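Local coordinates for protein LigF (Sphingobium sp. SYK-6, PDB 4XT0), which cleaves beta-aryl ether bonds of lignin stereospecifically as a glutathione-binding beta-etherase of the glutathione S-transferase superfamily, at residues Leu6-Phe11 against Leu18-Thr23; Lys65-Thr68 against Val72-Glu75. All coordinates share one frame; numbering follows the deposited sequence.

Contact 1 (Leu6-Phe11 against Leu18-Thr23). With GSH (glutathione), chain B.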
loop_
_atom_site.group_PDB
_atom_site.type_symbol
_atom_site.label_atom_id
_atom_site.label_comp_id
_atom_site.label_asym_id
_atom_site.label_seq_id
_atom_site.Cartn_x
_atom_site.Cartn_y
_atom_site.Cartn_z
ATOM N N LEU A 6 0.265 -10.502 24.750
ATOM C CA LEU A 6 0.248 -9.477 23.705
ATOM C C LEU A 6 1.138 -8.327 24.126
ATOM O O LEU A 6 0.979 -7.793 25.228
ATOM C CB LEU A 6 -1.166 -8.946 23.455
ATOM C CG LEU A 6 -2.112 -9.505 22.398
ATOM C CD1 LEU A 6 -3.401 -8.677 22.428
ATOM C CD2 LEU A 6 -1.483 -9.493 21.009
ATOM N N LYS A 7 2.066 -7.949 23.254
ATOM C CA LYS A 7 2.930 -6.788 23.478
ATOM C C LYS A 7 2.988 -5.944 22.213
ATOM O O LYS A 7 3.094 -6.491 21.113
ATOM C CB LYS A 7 4.343 -7.219 23.882
ATOM C CG LYS A 7 4.386 -8.070 25.141
ATOM C CD LYS A 7 5.808 -8.526 25.459
ATOM C CE LYS A 7 5.810 -9.570 26.572
ATOM N NZ LYS A 7 5.082 -9.070 27.787
ATOM N N LEU A 8 2.890 -4.622 22.362
ATOM C CA LEU A 8 3.084 -3.718 21.228
ATOM C C LEU A 8 4.321 -2.843 21.438
ATOM O O LEU A 8 4.435 -2.140 22.440
ATOM C CB LEU A 8 1.865 -2.816 21.001
ATOM C CG LEU A 8 2.001 -1.978 19.720
ATOM C CD1 LEU A 8 1.809 -2.869 18.470
ATOM C CD2 LEU A 8 1.055 -0.782 19.677
ATOM N N TYR A 9 5.224 -2.883 20.468
ATOM C CA TYR A 9 6.426 -2.061 20.446
ATOM C C TYR A 9 6.201 -0.893 19.504
ATOM O O TYR A 9 5.975 -1.115 18.307
ATOM C CB TYR A 9 7.620 -2.894 19.982
ATOM C CG TYR A 9 7.935 -4.032 20.910
ATOM C CD1 TYR A 9 7.343 -5.278 20.745
ATOM C CD2 TYR A 9 8.819 -3.856 21.969
ATOM C CE1 TYR A 9 7.628 -6.321 21.605
ATOM C CE2 TYR A 9 9.109 -4.891 22.831
ATOM C CZ TYR A 9 8.512 -6.119 22.643
ATOM O OH TYR A 9 8.798 -7.145 23.503
ATOM N N SER A 10 6.232 0.340 20.010
ATOM C CA SER A 10 5.885 1.479 19.148
ATOM C C SER A 10 6.362 2.815 19.704
ATOM O O SER A 10 6.906 2.874 20.812
ATOM C CB SER A 10 4.365 1.544 18.930
ATOM O OG SER A 10 3.736 2.306 19.957
ATOM N N PHE A 11 6.140 3.889 18.940
ATOM C CA PHE A 11 6.520 5.238 19.381
ATOM C C PHE A 11 5.397 5.932 20.164
ATOM O O PHE A 11 5.505 7.114 20.472
ATOM C CB PHE A 11 6.898 6.135 18.188
ATOM C CG PHE A 11 8.223 5.795 17.537
ATOM C CD1 PHE A 11 9.174 5.034 18.193
ATOM C CD2 PHE A 11 8.507 6.258 16.257
ATOM C CE1 PHE A 11 10.391 4.732 17.584
ATOM C CE2 PHE A 11 9.711 5.959 15.638
ATOM C CZ PHE A 11 10.661 5.196 16.307
ATOM N N LEU A 18 0.183 4.694 15.983
ATOM C CA LEU A 18 -1.158 4.910 16.511
ATOM C C LEU A 18 -2.161 3.836 16.045
ATOM O O LEU A 18 -3.071 3.489 16.791
ATOM C CB LEU A 18 -1.663 6.318 16.132
ATOM C CG LEU A 18 -3.043 6.716 16.691
ATOM C CD1 LEU A 18 -3.117 8.214 17.006
ATOM C CD2 LEU A 18 -4.174 6.335 15.734
ATOM N N LYS A 19 -1.993 3.312 14.830
ATOM C CA LYS A 19 -2.989 2.412 14.247
ATOM C C LYS A 19 -3.214 1.173 15.132
ATOM O O LYS A 19 -4.331 0.977 15.611
ATOM C CB LYS A 19 -2.603 2.004 12.813
ATOM C CG LYS A 19 -2.310 3.183 11.839
ATOM C CD LYS A 19 -2.082 2.639 10.410
ATOM C CE LYS A 19 -1.431 3.653 9.457
ATOM N NZ LYS A 19 -0.998 2.982 8.178
ATOM N N PRO A 20 -2.162 0.350 15.392
ATOM C CA PRO A 20 -2.499 -0.793 16.269
ATOM C C PRO A 20 -2.743 -0.417 17.731
ATOM O O PRO A 20 -3.427 -1.155 18.455
ATOM C CB PRO A 20 -1.267 -1.717 16.146
ATOM C CG PRO A 20 -0.123 -0.794 15.800
ATOM C CD PRO A 20 -0.748 0.327 14.960
ATOM N N LEU A 21 -2.205 0.715 18.167
ATOM C CA LEU A 21 -2.420 1.154 19.536
ATOM C C LEU A 21 -3.902 1.464 19.745
ATOM O O LEU A 21 -4.518 0.996 20.709
ATOM C CB LEU A 21 -1.534 2.369 19.844
ATOM C CG LEU A 21 -1.191 2.738 21.289
ATOM C CD1 LEU A 21 -0.478 1.602 21.998
ATOM C CD2 LEU A 21 -0.342 4.020 21.328
ATOM N N ALA A 22 -4.482 2.249 18.835
ATOM C CA ALA A 22 -5.912 2.577 18.906
ATOM C C ALA A 22 -6.776 1.303 18.771
ATOM O O ALA A 22 -7.769 1.135 19.470
ATOM C CB ALA A 22 -6.280 3.600 17.820
ATOM N N THR A 23 -6.384 0.408 17.871
ATOM C CA THR A 23 -7.106 -0.852 17.679
ATOM C C THR A 23 -7.158 -1.666 18.981
ATOM O O THR A 23 -8.212 -2.150 19.367
ATOM C CB THR A 23 -6.464 -1.674 16.546
ATOM O OG1 THR A 23 -6.495 -0.897 15.343
ATOM C CG2 THR A 23 -7.219 -3.006 16.297
HETATM N N1 GSH B . 5.199 0.293 6.432
HETATM C CA1 GSH B . 5.536 0.392 7.860
HETATM C C1 GSH B . 4.298 0.338 8.750
HETATM O O11 GSH B . 4.355 -0.193 9.841
HETATM O O12 GSH B . 3.137 0.888 8.359
HETATM C CB1 GSH B . 6.275 1.726 8.088
HETATM C CG1 GSH B . 6.772 1.758 9.530
HETATM C CD1 GSH B . 7.405 3.105 9.827
HETATM O OE1 GSH B . 7.616 3.894 8.928
HETATM N N2 GSH B . 7.726 3.413 11.100
HETATM C CA2 GSH B . 8.345 4.708 11.426
HETATM C C2 GSH B . 9.719 4.466 12.014
HETATM O O2 GSH B . 9.957 3.401 12.556
HETATM C CB2 GSH B . 7.501 5.421 12.491
HETATM S SG2 GSH B . 5.910 6.013 11.830
HETATM N N3 GSH B . 10.686 5.427 11.959
HETATM C CA3 GSH B . 11.996 5.159 12.576
HETATM C C3 GSH B . 13.119 4.958 11.581
HETATM O O31 GSH B . 14.263 5.069 11.963
HETATM O O32 GSH B . 12.870 4.650 10.292
#
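In the N-terminal beta-alpha-beta unit of the thioredoxin-like domain, Leu8 of strand 6-10 packs on Pro20 and Leu21 of helix 15-26. No hydrogen bond joins the two segments; the contact is apolar packing. The two methyls of Leu8 divide the work. CD1 of Leu8 lies 3.9 Å from CG of Pro20 and is nearly as close to CB, so it sits by the CB-CG bond of the proline ring. The two side chains cross at about a right angle. CD2 of Leu8 meets CD1 of Leu21 at 3.7 Å. The CB of Leu8 points toward the helix, and CG stands anti to the backbone N (chi1 -174°), which carries both methyls across to it. All three residues are buried.

Pro20 has no N-H, so the helix is kinked here where a backbone bond to the preceding turn is missing. Lys19 O accepts both Thr23 N at 3.1 Å and Thr23 OG1 at 2.9 Å, from opposite faces of the carbonyl plane. Lys19 NZ forms a salt bridge with Asp107 and a hydrogen bond to Ser70 OG, which itself bonds glutathione.

At the end of the 6-11 segment, Phe11 belongs to the glutathione pocket. Its CE2 is 3.8 Å from N3 of glutathione, which approaches the ring obliquely. A helix packed on its preceding strand, with the thiol substrate bound beyond the strand end, is typical of the glutathione S-transferase N-terminal domain.

Contact 2 (Lys65-Thr68 against Val72-Glu75)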
loop_
_atom_site.group_PDB
_atom_site.type_symbol
_atom_site.label_atom_id
_atom_site.label_comp_id
_atom_site.label_asym_id
_atom_site.label_seq_id
_atom_site.Cartn_x
_atom_site.Cartn_y
_atom_site.Cartn_z
ATOM N N LYS A 65 5.097 -14.818 18.426
ATOM C CA LYS A 65 5.041 -14.480 17.010
ATOM C C LYS A 65 5.076 -12.961 16.853
ATOM O O LYS A 65 4.387 -12.240 17.575
ATOM C CB LYS A 65 3.780 -15.076 16.360
ATOM C CG LYS A 65 3.732 -16.610 16.422
ATOM C CD LYS A 65 2.393 -17.161 15.923
ATOM C CE LYS A 65 2.436 -18.693 15.825
ATOM N NZ LYS A 65 1.157 -19.315 15.346
ATOM N N VAL A 66 5.880 -12.470 15.913
ATOM C CA VAL A 66 5.931 -11.029 15.655
ATOM C C VAL A 66 5.177 -10.646 14.376
ATOM O O VAL A 66 5.437 -11.190 13.308
ATOM C CB VAL A 66 7.378 -10.541 15.535
ATOM C CG1 VAL A 66 7.396 -9.034 15.304
ATOM C CG2 VAL A 66 8.155 -10.921 16.787
ATOM N N VAL A 67 4.231 -9.726 14.509
ATOM C CA VAL A 67 3.490 -9.186 13.381
ATOM C C VAL A 67 3.960 -7.739 13.137
ATOM O O VAL A 67 3.991 -6.923 14.067
ATOM C CB VAL A 67 1.950 -9.240 13.651
ATOM C CG1 VAL A 67 1.160 -8.712 12.440
ATOM C CG2 VAL A 67 1.540 -10.675 13.995
ATOM N N THR A 68 4.346 -7.427 11.899
ATOM C CA THR A 68 4.737 -6.061 11.544
ATOM C C THR A 68 3.849 -5.488 10.433
ATOM O O THR A 68 2.998 -6.212 9.885
ATOM C CB THR A 68 6.197 -5.978 11.058
ATOM O OG1 THR A 68 6.336 -6.764 9.874
ATOM C CG2 THR A 68 7.178 -6.486 12.126
ATOM N N VAL A 72 -1.373 -4.146 8.750
ATOM C CA VAL A 72 -1.493 -5.596 8.862
ATOM C C VAL A 72 -1.781 -6.026 10.315
ATOM O O VAL A 72 -2.564 -6.943 10.570
ATOM C CB VAL A 72 -0.199 -6.272 8.330
ATOM C CG1 VAL A 72 -0.157 -7.788 8.634
ATOM C CG2 VAL A 72 -0.047 -6.012 6.803
ATOM N N ILE A 73 -1.129 -5.362 11.260
ATOM C CA ILE A 73 -1.341 -5.657 12.657
ATOM C C ILE A 73 -2.812 -5.429 13.037
ATOM O O ILE A 73 -3.390 -6.227 13.761
ATOM C CB ILE A 73 -0.430 -4.782 13.571
ATOM C CG1 ILE A 73 1.058 -5.062 13.305
ATOM C CG2 ILE A 73 -0.754 -5.060 15.038
ATOM C CD1 ILE A 73 2.005 -3.967 13.906
ATOM N N CYS A 74 -3.404 -4.337 12.563
ATOM C CA CYS A 74 -4.807 -4.053 12.895
ATOM C C CYS A 74 -5.708 -5.144 12.329
ATOM O O CYS A 74 -6.579 -5.643 13.036
ATOM C CB CYS A 74 -5.248 -2.680 12.362
ATOM S SG CYS A 74 -4.268 -1.283 12.990
ATOM N N GLU A 75 -5.482 -5.529 11.069
ATOM C CA GLU A 75 -6.275 -6.603 10.455
ATOM C C GLU A 75 -6.048 -7.922 11.188
ATOM O O GLU A 75 -6.989 -8.687 11.394
ATOM C CB GLU A 75 -5.955 -6.755 8.959
ATOM C CG GLU A 75 -6.424 -5.562 8.085
ATOM C CD GLU A 75 -7.437 -5.969 7.021
ATOM O OE1 GLU A 75 -8.271 -6.855 7.294
ATOM O OE2 GLU A 75 -7.403 -5.400 5.913
#
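The side chains of Val67 and Ile73 pass each other running in opposite senses, with CG1 of Val67 3.8 Å from CG1 of Ile73. Val67 CB points toward the helix. Its CG1 is anti to the backbone N (chi1 -178°) and also approaches the CA of Ile73. Ile73 sends its longer branch back over the strand. CG1 and CD1 of Ile73 each come within 3.6 Å of Val67 O, and CD1 reaches on toward the CA of Thr68. Val72 points its CB toward the strand, 3.6 Å from Thr68 O. Its CG1 meets CG1 of Val67 more loosely, at 4.1 Å. Strand 65-68 is the last of the thioredoxin-like sheet. Helix 70-80 follows it in the chain, and this contact packs the helix's first turn on the strand, in the beta-beta-alpha half of the fold. Thr68 takes part through its backbone, since its CB points away from the helix. Ile73 also touches Leu60, Pro58 and Pro20, so it packs against both strand 59-62 and helix 15-26. Cutting Ile73 back to alanine would remove CG1, CG2 and CD1 and would probably open a gap over Val67 CG1 and O. On the dimer side, Val67 packs on Phe94 of the second subunit and Val72 on its Lys104.

Contact 1 precedes contact 2 along the chain. Their centres lie about 10 Å apart, both within the glutathione S-transferase N-terminal domain. Both reach the same four-stranded mixed sheet, with strand order 32-35, 6-10, 59-62, 65-68. Contact 1 uses an inner strand and contact 2 an outermost one. Helices 15-26 and 70-80 meet each other directly: Pro20 CB is 3.6 Å from Ile73 CG2, and Cys74 SG lies 3.3 Å from Thr23 OG1. The two contacts thus join into a shared core between helices and sheet. Phe11 of contact 1 lines the glutathione pocket and the Ile73 side chain is about 6 Å from glutathione, so both belong to the glutathione-binding domain. Contact 2 also borders the second subunit.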